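Local coordinates for transcriptional activator PlcR protein (Bacillus thuringiensis, PDB 3U3W) that activates transcription of virulence genes, probably by direct DNA binding, in response to the quorum-sensing peptide PapR, at residues A[83-86]-A[92-95]; A[193-198]-A[223-228]; A[205-210]-A[243-248]; A[235-240]-A[270-275]; A[262-267]-A[277-282]. All blocks are in the same frame, centred on the assembly; numbering follows the deposited sequence.

Contact 1: residues A[83-86]-A[92-95]; sequences IMLC and KEIY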
# COMPACT_ATOMS: atom_id res chain seq x y z
N ILE A 83 3.59 13.99 -4.89
CA ILE A 83 3.02 12.84 -5.57
C ILE A 83 1.55 13.05 -5.91
O ILE A 83 1.11 12.75 -7.02
CB ILE A 83 3.27 11.54 -4.79
CG1 ILE A 83 4.72 11.11 -4.95
CG2 ILE A 83 2.33 10.42 -5.25
CD1 ILE A 83 5.12 10.00 -4.02
N MET A 84 0.79 13.58 -4.97
CA MET A 84 -0.62 13.85 -5.20
C MET A 84 -0.78 14.89 -6.31
O MET A 84 -1.53 14.69 -7.26
CB MET A 84 -1.29 14.33 -3.92
CG MET A 84 -2.74 14.74 -4.10
SD MET A 84 -3.69 13.49 -4.99
CE MET A 84 -3.58 12.10 -3.84
N LEU A 85 -0.05 16.00 -6.19
CA LEU A 85 -0.08 17.06 -7.21
C LEU A 85 0.30 16.54 -8.61
O LEU A 85 -0.35 16.87 -9.60
CB LEU A 85 0.85 18.21 -6.80
CG LEU A 85 0.47 19.11 -5.61
CD1 LEU A 85 1.66 19.95 -5.17
CD2 LEU A 85 -0.73 19.99 -5.89
N CYS A 86 1.36 15.74 -8.69
CA CYS A 86 1.75 15.12 -9.96
C CYS A 86 0.58 14.33 -10.57
O CYS A 86 0.26 14.46 -11.76
CB CYS A 86 2.99 14.25 -9.76
SG CYS A 86 3.79 13.61 -11.26
N LYS A 92 2.71 23.48 -12.41
CA LYS A 92 3.10 24.80 -11.91
C LYS A 92 3.41 24.74 -10.40
O LYS A 92 4.51 25.10 -9.96
CB LYS A 92 2.00 25.84 -12.16
CG LYS A 92 2.44 27.06 -12.98
CD LYS A 92 3.67 27.77 -12.37
CE LYS A 92 4.12 28.97 -13.23
NZ LYS A 92 5.42 29.57 -12.75
N GLU A 93 2.44 24.27 -9.62
CA GLU A 93 2.63 24.20 -8.18
C GLU A 93 3.79 23.31 -7.79
O GLU A 93 4.58 23.66 -6.92
CB GLU A 93 1.35 23.72 -7.49
CG GLU A 93 0.14 24.02 -8.31
CD GLU A 93 -1.12 23.94 -7.50
OE1 GLU A 93 -1.02 23.98 -6.25
OE2 GLU A 93 -2.21 23.83 -8.11
N ILE A 94 3.90 22.15 -8.42
CA ILE A 94 5.04 21.28 -8.17
C ILE A 94 6.34 22.04 -8.40
O ILE A 94 7.27 21.97 -7.59
CB ILE A 94 5.00 20.06 -9.08
CG1 ILE A 94 3.74 19.24 -8.76
CG2 ILE A 94 6.31 19.25 -8.95
CD1 ILE A 94 3.65 17.88 -9.44
N TYR A 95 6.39 22.75 -9.52
CA TYR A 95 7.56 23.51 -9.90
C TYR A 95 7.97 24.52 -8.82
O TYR A 95 9.13 24.59 -8.41
CB TYR A 95 7.30 24.21 -11.24
CG TYR A 95 8.44 25.07 -11.72
CD1 TYR A 95 9.51 24.51 -12.42
CD2 TYR A 95 8.44 26.44 -11.50
CE1 TYR A 95 10.56 25.29 -12.86
CE2 TYR A 95 9.47 27.24 -11.95
CZ TYR A 95 10.53 26.66 -12.63
OH TYR A 95 11.56 27.46 -13.05
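Ile-94 of helix 91-102 pushes its longer branch against the turn of helix 72-87 that carries Leu-85 and Cys-86. The terminal CD1 of Ile-94 comes to 3.2 Å from Cys-86 N and 3.7 Å from Cys-86 CB, resting on the root of the cysteine more than on its thiol. An aromatic side chain of the bound peptide also touches Cys-86. In Ile-94, CG1 stands anti to the carbonyl carbon (chi1 -63°) and the chain then runs on extended, which carries the methyl straight across the gap. One bond further back, CG1 of Ile-94 meets Leu-85 CB at 3.6 Å. The main chains draw close here, with 6.7 Å between the CA atoms of Leu-85 and Ile-94. This half of the contact is apolar and tightly fitted, and both Ile-94 and Cys-86 are buried.

The other half is slacker and more open to solvent. Leu-85 and Glu-93 cross at about a right angle, and Leu-85 CD2 approaches Glu-93 OE1 only to 4.0 Å. The carboxylate has its real partner in the connecting turn, where OE2 of Glu-93 forms a salt bridge with Arg-90.

Together the two helices make an antiparallel helical hairpin, as expected of a TPR-like domain. Helix 109-125 packs against the hairpin, with Gln-118 on Cys-86 and Ala-122 on Ile-94.

Contact 2: residues A[193-198]-A[223-228]; sequences EFDVKV and IEISCR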
# COMPACT_ATOMS: atom_id res chain seq x y z
N GLU A 193 0.93 -1.04 -8.03
CA GLU A 193 0.49 0.26 -8.55
C GLU A 193 1.44 0.80 -9.62
O GLU A 193 0.99 1.25 -10.67
CB GLU A 193 0.31 1.28 -7.45
CG GLU A 193 -1.11 1.30 -6.87
CD GLU A 193 -1.18 2.06 -5.55
OE1 GLU A 193 -0.12 2.25 -4.90
OE2 GLU A 193 -2.30 2.46 -5.17
N PHE A 194 2.75 0.73 -9.36
CA PHE A 194 3.72 1.18 -10.36
C PHE A 194 3.64 0.36 -11.66
O PHE A 194 3.65 0.92 -12.75
CB PHE A 194 5.15 1.19 -9.80
CG PHE A 194 6.15 1.80 -10.75
CD1 PHE A 194 5.94 3.07 -11.28
CD2 PHE A 194 7.29 1.09 -11.13
CE1 PHE A 194 6.85 3.62 -12.15
CE2 PHE A 194 8.21 1.64 -12.01
CZ PHE A 194 8.00 2.89 -12.53
N ASP A 195 3.57 -0.96 -11.52
CA ASP A 195 3.36 -1.88 -12.62
C ASP A 195 2.18 -1.42 -13.48
O ASP A 195 2.26 -1.41 -14.72
CB ASP A 195 3.06 -3.27 -12.05
CG ASP A 195 3.34 -4.42 -13.03
OD1 ASP A 195 4.36 -5.11 -12.84
OD2 ASP A 195 2.54 -4.64 -13.97
N VAL A 196 1.08 -1.03 -12.84
CA VAL A 196 -0.10 -0.60 -13.56
C VAL A 196 0.21 0.68 -14.33
O VAL A 196 -0.23 0.87 -15.47
CB VAL A 196 -1.31 -0.35 -12.62
CG1 VAL A 196 -2.40 0.41 -13.34
CG2 VAL A 196 -1.85 -1.66 -12.09
N LYS A 197 0.95 1.57 -13.69
CA LYS A 197 1.26 2.84 -14.30
C LYS A 197 2.16 2.64 -15.53
O LYS A 197 1.91 3.23 -16.59
CB LYS A 197 1.92 3.76 -13.28
CG LYS A 197 2.45 5.02 -13.91
CD LYS A 197 3.34 5.81 -12.97
CE LYS A 197 2.52 6.52 -11.91
NZ LYS A 197 3.39 7.37 -11.05
N VAL A 198 3.21 1.84 -15.39
CA VAL A 198 4.11 1.54 -16.51
C VAL A 198 3.37 0.88 -17.66
O VAL A 198 3.58 1.24 -18.81
CB VAL A 198 5.30 0.61 -16.11
CG1 VAL A 198 6.20 0.36 -17.33
CG2 VAL A 198 6.10 1.21 -14.99
N ILE A 223 -5.80 -3.22 -16.19
CA ILE A 223 -7.14 -3.24 -15.60
C ILE A 223 -7.35 -4.43 -14.66
O ILE A 223 -7.91 -4.27 -13.58
CB ILE A 223 -8.24 -3.25 -16.70
CG1 ILE A 223 -8.15 -1.96 -17.53
CG2 ILE A 223 -9.64 -3.50 -16.09
CD1 ILE A 223 -9.33 -1.71 -18.48
N GLU A 224 -6.88 -5.61 -15.07
CA GLU A 224 -6.97 -6.79 -14.22
C GLU A 224 -6.19 -6.59 -12.92
O GLU A 224 -6.70 -6.86 -11.83
CB GLU A 224 -6.47 -8.04 -14.95
CG GLU A 224 -6.32 -9.28 -14.07
CD GLU A 224 -5.14 -10.16 -14.48
OE1 GLU A 224 -5.12 -10.65 -15.63
OE2 GLU A 224 -4.22 -10.36 -13.64
N ILE A 225 -4.95 -6.13 -13.04
CA ILE A 225 -4.13 -5.86 -11.87
C ILE A 225 -4.78 -4.82 -10.95
O ILE A 225 -4.75 -4.95 -9.74
CB ILE A 225 -2.72 -5.37 -12.24
CG1 ILE A 225 -2.00 -6.46 -13.06
CG2 ILE A 225 -1.91 -5.03 -10.97
CD1 ILE A 225 -0.71 -5.99 -13.67
N SER A 226 -5.38 -3.80 -11.56
CA SER A 226 -6.05 -2.75 -10.80
C SER A 226 -7.22 -3.29 -9.98
O SER A 226 -7.34 -2.99 -8.80
CB SER A 226 -6.52 -1.63 -11.72
OG SER A 226 -5.41 -0.91 -12.23
N CYS A 227 -8.10 -4.07 -10.62
CA CYS A 227 -9.23 -4.67 -9.89
C CYS A 227 -8.82 -5.63 -8.77
O CYS A 227 -9.39 -5.61 -7.69
CB CYS A 227 -10.20 -5.34 -10.86
SG CYS A 227 -10.95 -4.14 -11.98
N ARG A 228 -7.79 -6.42 -9.01
CA ARG A 228 -7.30 -7.36 -8.02
C ARG A 228 -6.72 -6.67 -6.79
O ARG A 228 -6.84 -7.18 -5.68
CB ARG A 228 -6.26 -8.32 -8.63
CG ARG A 228 -5.53 -9.15 -7.60
CD ARG A 228 -4.77 -10.32 -8.23
NE ARG A 228 -3.80 -9.88 -9.22
CZ ARG A 228 -2.65 -9.29 -8.93
NH1 ARG A 228 -2.31 -9.09 -7.66
NH2 ARG A 228 -1.82 -8.92 -9.90
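Val-196 and Ile-225 meet where helices 192-208 and 212-228 lie side by side as an antiparallel hairpin, the recurring element of a TPR-like domain. The axes of the two short segments approach to 9.4 Å and are inclined at -155°. In the first shell, Val-196 CG2 touches Ile-225 CG2 at 3.6 Å, the two side chains sliding past each other in opposite directions. Ser-226 OG faces both branches of the valine, 3.5 Å from Val-196 CG1 and 3.6 Å from Val-196 CG2. The valine torsion (chi1 166°), with CG1 anti to the backbone N and CG2 anti to the carbonyl carbon, turns both methyls to that hydroxyl.

These groups are held from behind. The Ser-226 hydroxyl is hydrogen-bonded to the carbonyl oxygen of Ala-222, one turn earlier in its own helix, so this buried polar atom is satisfied although its neighbours across the contact are methyl groups. Helix 235-248 backs the same side, with Leu-238 on Val-196 and Ile-235 on Ser-226. At the other margin Asp-195 forms a salt bridge through OD2 with Arg-199 of its own helix. Its side chain crosses that of Ile-225 at about a right angle, which leaves Asp-195 OD2 3.5 Å from Ile-225 CD1.

Contact 3: residues A[205-210]-A[243-248]; sequences ALYLDS and GECLRK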
# COMPACT_ATOMS: atom_id res chain seq x y z
N ALA A 205 2.14 4.37 -25.69
CA ALA A 205 3.22 4.28 -26.68
C ALA A 205 2.97 3.24 -27.81
O ALA A 205 3.21 3.53 -28.98
CB ALA A 205 4.57 4.04 -25.97
N LEU A 206 2.51 2.05 -27.44
CA LEU A 206 2.14 1.03 -28.41
C LEU A 206 1.05 1.55 -29.34
O LEU A 206 1.11 1.35 -30.56
CB LEU A 206 1.70 -0.27 -27.71
CG LEU A 206 2.84 -0.99 -26.97
CD1 LEU A 206 2.37 -1.94 -25.88
CD2 LEU A 206 3.75 -1.73 -27.96
N TYR A 207 0.06 2.21 -28.75
CA TYR A 207 -1.03 2.79 -29.53
C TYR A 207 -0.50 3.85 -30.51
O TYR A 207 -0.92 3.91 -31.65
CB TYR A 207 -2.08 3.39 -28.61
CG TYR A 207 -3.30 3.99 -29.30
CD1 TYR A 207 -3.23 5.22 -29.96
CD2 TYR A 207 -4.53 3.32 -29.28
CE1 TYR A 207 -4.35 5.77 -30.58
CE2 TYR A 207 -5.64 3.85 -29.91
CZ TYR A 207 -5.55 5.07 -30.55
OH TYR A 207 -6.67 5.59 -31.16
N LEU A 208 0.43 4.69 -30.06
CA LEU A 208 0.94 5.76 -30.93
C LEU A 208 1.72 5.14 -32.10
O LEU A 208 1.81 5.74 -33.17
CB LEU A 208 1.81 6.75 -30.16
CG LEU A 208 1.12 7.71 -29.18
CD1 LEU A 208 2.14 8.50 -28.38
CD2 LEU A 208 0.14 8.66 -29.91
N ASP A 209 2.26 3.94 -31.87
CA ASP A 209 2.98 3.16 -32.86
C ASP A 209 2.05 2.26 -33.68
O ASP A 209 2.51 1.39 -34.42
CB ASP A 209 4.04 2.30 -32.16
CG ASP A 209 5.26 2.04 -33.03
OD1 ASP A 209 5.46 2.78 -34.01
OD2 ASP A 209 6.03 1.10 -32.71
N SER A 210 0.75 2.47 -33.54
CA SER A 210 -0.27 1.73 -34.30
C SER A 210 -0.37 0.25 -33.95
O SER A 210 -0.99 -0.52 -34.68
CB SER A 210 -0.02 1.87 -35.81
OG SER A 210 0.01 3.22 -36.21
N GLY A 243 -11.15 1.83 -24.61
CA GLY A 243 -12.08 2.36 -25.60
C GLY A 243 -11.37 2.81 -26.88
O GLY A 243 -11.83 2.52 -27.99
N GLU A 244 -10.25 3.52 -26.74
CA GLU A 244 -9.44 3.92 -27.88
C GLU A 244 -9.02 2.70 -28.71
O GLU A 244 -9.14 2.69 -29.93
CB GLU A 244 -8.18 4.67 -27.44
CG GLU A 244 -8.42 5.99 -26.73
CD GLU A 244 -8.71 7.12 -27.70
OE1 GLU A 244 -7.75 7.78 -28.16
OE2 GLU A 244 -9.91 7.33 -28.01
N CYS A 245 -8.50 1.67 -28.05
CA CYS A 245 -8.03 0.47 -28.74
C CYS A 245 -9.18 -0.25 -29.44
O CYS A 245 -9.07 -0.66 -30.58
CB CYS A 245 -7.32 -0.48 -27.78
SG CYS A 245 -5.75 0.11 -27.21
N LEU A 246 -10.29 -0.38 -28.72
CA LEU A 246 -11.48 -1.03 -29.22
C LEU A 246 -11.98 -0.35 -30.49
O LEU A 246 -12.48 -1.02 -31.40
CB LEU A 246 -12.58 -1.04 -28.15
CG LEU A 246 -12.35 -1.92 -26.91
CD1 LEU A 246 -13.61 -2.02 -26.07
CD2 LEU A 246 -11.88 -3.32 -27.29
N ARG A 247 -11.85 0.97 -30.56
CA ARG A 247 -12.27 1.72 -31.74
C ARG A 247 -11.39 1.39 -32.94
O ARG A 247 -11.88 1.13 -34.03
CB ARG A 247 -12.27 3.23 -31.45
CG ARG A 247 -13.17 4.06 -32.36
CD ARG A 247 -13.65 5.33 -31.64
NE ARG A 247 -12.56 6.04 -30.98
CZ ARG A 247 -11.76 6.92 -31.58
NH1 ARG A 247 -11.94 7.21 -32.86
NH2 ARG A 247 -10.78 7.51 -30.89
N LYS A 248 -10.07 1.39 -32.75
CA LYS A 248 -9.16 1.10 -33.85
C LYS A 248 -9.29 -0.33 -34.32
O LYS A 248 -9.11 -0.62 -35.51
CB LYS A 248 -7.71 1.40 -33.46
CG LYS A 248 -7.41 2.86 -33.35
CD LYS A 248 -7.86 3.57 -34.60
CE LYS A 248 -7.86 5.08 -34.43
NZ LYS A 248 -6.49 5.66 -34.52
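Tyr-207 reaches across from the end of helix 192-208 to helix 235-248, where its ring meets Glu-244 and Cys-245 and its hydroxyl end meets Lys-248. With CG anti to the backbone N (chi1 -178°), the ring extends well away from its own helix. Cys-245 meets it at the edge: SG is 4.0 Å from Tyr-207 CD2 and 84° off the ring normal, a sulfur-aromatic contact close to the ring plane. The carbonyl oxygen of Glu-244 lies at the same ring's edge, in plane, 3.7 Å from Tyr-207 CE2. Glu-244 CB approaches obliquely, 3.6 Å from Tyr-207 CE2, and its side chain crosses the tyrosine at about a right angle, yet the carboxylate and ring planes are just 15° apart.

That carboxylate is engaged elsewhere. Glu-244 OE2 takes a salt bridge from Arg-247 NH2 at 3.0 Å, approached from above the carboxylate plane, and is also bound by Tyr-260 and Lys-282. At the phenol end Lys-248, folded at chi2 and chi4, brings NZ to 3.4 Å from Tyr-207 OH in a weak hydrogen bond.

Just beyond the tyrosine a Schellman motif with Ser-210 at its positive-phi position ends helix 192-208. Helix 212-228 then starts beside the contact, with Tyr-212 edge-to-face to Tyr-207 and Ser-215 lying against both Tyr-207 and Cys-245.

Contact 4: residues A[235-240]-A[270-275]; sequences IGQLYY and LEMHAY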
# COMPACT_ATOMS: atom_id res chain seq x y z
N ILE A 235 -7.45 3.58 -13.23
CA ILE A 235 -8.48 2.73 -13.83
C ILE A 235 -9.37 3.49 -14.82
O ILE A 235 -9.78 2.94 -15.83
CB ILE A 235 -9.35 1.98 -12.76
CG1 ILE A 235 -10.16 0.87 -13.41
CG2 ILE A 235 -10.29 2.95 -12.04
CD1 ILE A 235 -9.57 -0.48 -13.25
N GLY A 236 -9.66 4.75 -14.54
CA GLY A 236 -10.39 5.58 -15.49
C GLY A 236 -9.62 5.72 -16.81
O GLY A 236 -10.15 5.45 -17.89
N GLN A 237 -8.35 6.12 -16.70
CA GLN A 237 -7.49 6.29 -17.87
C GLN A 237 -7.42 5.01 -18.68
O GLN A 237 -7.43 5.05 -19.90
CB GLN A 237 -6.08 6.74 -17.46
CG GLN A 237 -6.06 8.08 -16.73
CD GLN A 237 -6.29 7.92 -15.22
OE1 GLN A 237 -7.22 7.24 -14.79
NE2 GLN A 237 -5.42 8.53 -14.41
N LEU A 238 -7.37 3.87 -17.99
CA LEU A 238 -7.27 2.55 -18.62
C LEU A 238 -8.50 2.20 -19.44
O LEU A 238 -8.38 1.80 -20.59
CB LEU A 238 -6.99 1.47 -17.56
CG LEU A 238 -5.54 1.51 -17.06
CD1 LEU A 238 -5.31 0.67 -15.80
CD2 LEU A 238 -4.57 1.10 -18.18
N TYR A 239 -9.69 2.37 -18.86
CA TYR A 239 -10.92 2.21 -19.62
C TYR A 239 -10.99 3.11 -20.83
O TYR A 239 -11.51 2.71 -21.86
CB TYR A 239 -12.15 2.43 -18.75
CG TYR A 239 -12.44 1.25 -17.88
CD1 TYR A 239 -12.71 0.01 -18.45
CD2 TYR A 239 -12.41 1.35 -16.51
CE1 TYR A 239 -12.95 -1.10 -17.66
CE2 TYR A 239 -12.65 0.26 -15.71
CZ TYR A 239 -12.92 -0.96 -16.29
OH TYR A 239 -13.16 -2.04 -15.47
N TYR A 240 -10.50 4.34 -20.69
CA TYR A 240 -10.49 5.27 -21.79
C TYR A 240 -9.57 4.70 -22.88
O TYR A 240 -9.97 4.53 -24.04
CB TYR A 240 -10.02 6.67 -21.32
CG TYR A 240 -9.89 7.67 -22.44
CD1 TYR A 240 -10.97 8.45 -22.84
CD2 TYR A 240 -8.68 7.82 -23.13
CE1 TYR A 240 -10.85 9.36 -23.89
CE2 TYR A 240 -8.55 8.74 -24.18
CZ TYR A 240 -9.64 9.49 -24.55
OH TYR A 240 -9.51 10.38 -25.58
N LEU A 270 -13.90 10.69 -9.20
CA LEU A 270 -12.57 11.09 -8.74
C LEU A 270 -12.29 12.58 -9.00
O LEU A 270 -11.20 13.08 -8.69
CB LEU A 270 -11.48 10.19 -9.31
CG LEU A 270 -11.47 8.77 -8.74
CD1 LEU A 270 -10.38 7.90 -9.39
CD2 LEU A 270 -11.31 8.82 -7.22
N GLU A 271 -13.28 13.26 -9.57
CA GLU A 271 -13.19 14.69 -9.88
C GLU A 271 -12.00 15.04 -10.79
O GLU A 271 -11.34 16.05 -10.57
CB GLU A 271 -13.13 15.51 -8.59
CG GLU A 271 -14.45 15.54 -7.82
CD GLU A 271 -14.31 16.13 -6.42
OE1 GLU A 271 -14.14 15.34 -5.46
OE2 GLU A 271 -14.38 17.37 -6.28
N MET A 272 -11.75 14.20 -11.79
CA MET A 272 -10.64 14.42 -12.72
C MET A 272 -11.07 15.34 -13.87
O MET A 272 -11.31 14.89 -14.99
CB MET A 272 -10.12 13.08 -13.26
CG MET A 272 -9.50 12.18 -12.20
SD MET A 272 -9.30 10.44 -12.70
CE MET A 272 -8.26 9.85 -11.38
N HIS A 273 -11.17 16.63 -13.57
CA HIS A 273 -11.79 17.60 -14.48
C HIS A 273 -11.09 17.73 -15.84
O HIS A 273 -11.75 17.67 -16.89
CB HIS A 273 -11.93 18.97 -13.81
CG HIS A 273 -12.74 18.93 -12.55
ND1 HIS A 273 -14.08 18.61 -12.54
CD2 HIS A 273 -12.40 19.16 -11.26
CE1 HIS A 273 -14.53 18.64 -11.29
NE2 HIS A 273 -13.53 18.97 -10.50
N ALA A 274 -9.76 17.91 -15.81
CA ALA A 274 -8.94 17.88 -17.02
C ALA A 274 -9.34 16.73 -17.96
O ALA A 274 -9.78 16.97 -19.08
CB ALA A 274 -7.46 17.78 -16.64
N TYR A 275 -9.18 15.50 -17.47
CA TYR A 275 -9.44 14.29 -18.27
C TYR A 275 -10.82 14.28 -18.93
O TYR A 275 -11.01 13.59 -19.93
CB TYR A 275 -9.30 13.02 -17.41
CG TYR A 275 -7.93 12.79 -16.82
CD1 TYR A 275 -7.30 13.75 -16.06
CD2 TYR A 275 -7.28 11.59 -17.01
CE1 TYR A 275 -6.04 13.52 -15.52
CE2 TYR A 275 -6.03 11.36 -16.48
CZ TYR A 275 -5.41 12.32 -15.74
OH TYR A 275 -4.16 12.06 -15.21
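Gln-237 and Tyr-275 come together because each sends CG off anti to its carbonyl carbon. This first torsion places Gln-237 CG at the ring edge, near its plane, 3.3 Å from Tyr-275 CE2, and a sharp bend at chi2 (86°) then brings the amide beside the ring. The amide stands almost perpendicular to the ring, with 87° between the planes, and Gln-237 NE2 lies 3.6 Å from Tyr-275 CE2. Met-272 approaches from the other end of the amide more loosely, its SD 4.4 Å from Gln-237 OE1.

The contact joins the first turns of helix 235-248 to the segment that follows helix 253-269. That helix ends in a Schellman motif with Glu-271 at the positive-phi position, after which Met-272 forms the centre of an inverse gamma turn. These two reversals bring the chain back so that Met-272 and Tyr-275 both point toward the earlier helix.

The polar ends here line the peptide site: Gln-237 NE2 and Tyr-275 OH each hydrogen-bond an acidic side chain of the bound peptide. The same tyrosine hydroxyl is hydrogen-bonded to Lys-89, and Gln-237 NE2 has a weak additional bond to the carbonyl oxygen of Ala-233. The ring of Phe-267, on helix 253-269, meets that of Tyr-275 with planes at about 60°, and Phe-267 also packs on Met-272.

Contact 5: residues A[262-267]-A[277-282]; sequences KASFFF and EALVNK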
# COMPACT_ATOMS: atom_id res chain seq x y z
N LYS A 262 -17.40 3.63 -18.56
CA LYS A 262 -16.65 3.29 -17.36
C LYS A 262 -15.61 4.37 -17.04
O LYS A 262 -15.40 4.70 -15.87
CB LYS A 262 -16.02 1.91 -17.49
CG LYS A 262 -17.03 0.76 -17.42
CD LYS A 262 -16.32 -0.58 -17.64
CE LYS A 262 -17.15 -1.77 -17.18
NZ LYS A 262 -18.44 -1.91 -17.90
N ALA A 263 -14.96 4.92 -18.07
CA ALA A 263 -13.97 5.98 -17.85
C ALA A 263 -14.63 7.23 -17.31
O ALA A 263 -14.15 7.83 -16.36
CB ALA A 263 -13.21 6.29 -19.13
N SER A 264 -15.73 7.63 -17.94
CA SER A 264 -16.52 8.79 -17.53
C SER A 264 -17.02 8.66 -16.08
O SER A 264 -17.01 9.63 -15.32
CB SER A 264 -17.71 9.00 -18.49
OG SER A 264 -18.44 10.17 -18.17
N PHE A 265 -17.44 7.46 -15.70
CA PHE A 265 -17.75 7.18 -14.31
C PHE A 265 -16.60 7.56 -13.38
O PHE A 265 -16.79 8.33 -12.44
CB PHE A 265 -18.14 5.72 -14.10
CG PHE A 265 -18.65 5.43 -12.70
CD1 PHE A 265 -17.77 5.18 -11.66
CD2 PHE A 265 -20.02 5.42 -12.43
CE1 PHE A 265 -18.22 4.93 -10.37
CE2 PHE A 265 -20.48 5.16 -11.15
CZ PHE A 265 -19.58 4.91 -10.12
N PHE A 266 -15.40 7.01 -13.61
CA PHE A 266 -14.28 7.28 -12.72
C PHE A 266 -13.82 8.72 -12.74
O PHE A 266 -13.51 9.27 -11.68
CB PHE A 266 -13.10 6.34 -12.99
CG PHE A 266 -13.34 4.95 -12.51
CD1 PHE A 266 -13.32 4.66 -11.15
CD2 PHE A 266 -13.63 3.94 -13.40
CE1 PHE A 266 -13.57 3.37 -10.69
CE2 PHE A 266 -13.88 2.65 -12.95
CZ PHE A 266 -13.86 2.37 -11.59
N PHE A 267 -13.79 9.33 -13.92
CA PHE A 267 -13.42 10.74 -14.00
C PHE A 267 -14.35 11.61 -13.16
O PHE A 267 -13.91 12.55 -12.50
CB PHE A 267 -13.33 11.23 -15.45
CG PHE A 267 -12.25 10.56 -16.26
CD1 PHE A 267 -11.25 9.84 -15.63
CD2 PHE A 267 -12.25 10.63 -17.64
CE1 PHE A 267 -10.26 9.20 -16.36
CE2 PHE A 267 -11.26 9.99 -18.38
CZ PHE A 267 -10.27 9.28 -17.74
N GLU A 277 -12.35 16.36 -20.71
CA GLU A 277 -12.37 16.92 -22.07
C GLU A 277 -12.23 15.83 -23.11
O GLU A 277 -13.02 15.75 -24.05
CB GLU A 277 -11.26 17.96 -22.26
CG GLU A 277 -11.67 19.39 -21.95
CD GLU A 277 -10.86 20.00 -20.81
OE1 GLU A 277 -9.61 20.07 -20.93
OE2 GLU A 277 -11.47 20.41 -19.79
N ALA A 278 -11.22 14.98 -22.94
CA ALA A 278 -10.93 13.94 -23.91
C ALA A 278 -12.16 13.12 -24.28
O ALA A 278 -12.16 12.41 -25.28
CB ALA A 278 -9.84 13.02 -23.38
N LEU A 279 -13.22 13.24 -23.48
CA LEU A 279 -14.39 12.39 -23.66
C LEU A 279 -15.45 12.97 -24.59
O LEU A 279 -16.51 12.38 -24.78
CB LEU A 279 -14.99 12.03 -22.31
CG LEU A 279 -14.28 10.90 -21.59
CD1 LEU A 279 -14.71 10.85 -20.13
CD2 LEU A 279 -14.56 9.57 -22.29
N VAL A 280 -15.16 14.13 -25.18
CA VAL A 280 -16.08 14.74 -26.14
C VAL A 280 -16.32 13.83 -27.34
O VAL A 280 -15.38 13.29 -27.93
CB VAL A 280 -15.58 16.11 -26.63
CG1 VAL A 280 -15.60 17.12 -25.50
CG2 VAL A 280 -14.18 15.98 -27.23
N ASN A 281 -17.59 13.65 -27.68
CA ASN A 281 -17.99 12.90 -28.87
C ASN A 281 -17.72 11.40 -28.80
O ASN A 281 -17.35 10.78 -29.80
CB ASN A 281 -17.35 13.50 -30.13
CG ASN A 281 -17.79 14.93 -30.39
OD1 ASN A 281 -18.99 15.23 -30.42
ND2 ASN A 281 -16.83 15.83 -30.57
N LYS A 282 -17.89 10.81 -27.61
CA LYS A 282 -17.84 9.36 -27.46
C LYS A 282 -18.68 8.89 -26.27
O LYS A 282 -19.90 9.05 -26.26
CB LYS A 282 -16.39 8.85 -27.35
CG LYS A 282 -15.33 9.94 -27.32
CD LYS A 282 -13.95 9.35 -27.56
CE LYS A 282 -12.92 10.45 -27.81
NZ LYS A 282 -11.68 9.92 -28.41
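Leu-279 fits against Ser-264 and Phe-267 in a small apolar contact between the last modelled residues of the chain and the face of helix 253-269 that carries Ser-264 and Phe-267. One methyl does nearly all the touching. Leu-279 CD1 lies at the edge of the Phe-267 ring, near its plane, 3.5 Å from Phe-267 CD2 and 4.0 Å from Phe-267 CE2. The same methyl also rests on the helix one turn earlier, 3.8 Å from Ser-264 CA and 3.9 Å from Ser-264 CB. It therefore sits between residues three apart on one helical face. The leucine reaches this place with CG anti to its carbonyl carbon (chi1 -81°).

The carbonyl oxygen of Ala-263 lies 3.3 Å above one face of the Phe-267 ring, offset toward the rim. On the peptide side an apolar side chain of the bound peptide packs on Phe-267, and the ring of Tyr-275 meets it as well.

The segment carrying Leu-279 is not a regular helix. A type II beta turn runs from Leu-279 to Lys-282, and overlapping its start Val-280 N donates to Glu-277 O at 2.9 Å. The turn swings the chain outward, its exposed Asn-281 being poorly ordered, and then brings Lys-282 back to a salt bridge with Glu-244 of helix 235-248. Helix 253-269 meanwhile also faces the second subunit, where Phe-265 stacks on Phe-265 of that neighbouring chain and Phe-266 meets the same neighbouring phenylalanine edge-to-face.

In the fold
From the N-terminal side, contact 1 closes the short turn between helices 72-87 and 91-102 and is complete long before the others open. Contact 2 closes the hairpin of helices 192-208 and 212-228; contact 3 leaves the same first helix further on and skips to helix 235-248, so the two cross. Contact 4 opens within the span of contact 3 and ends after helix 253-269, crossing it, and contact 5 in turn crosses contact 4. Contacts 4 and 5 lie closest, their centres about 7 Å apart. Ile-223 and Ser-226 of contact 2 pack on the helix of contact 4, and the Glu-244 to Lys-282 salt bridge ties contact 3 to contact 5.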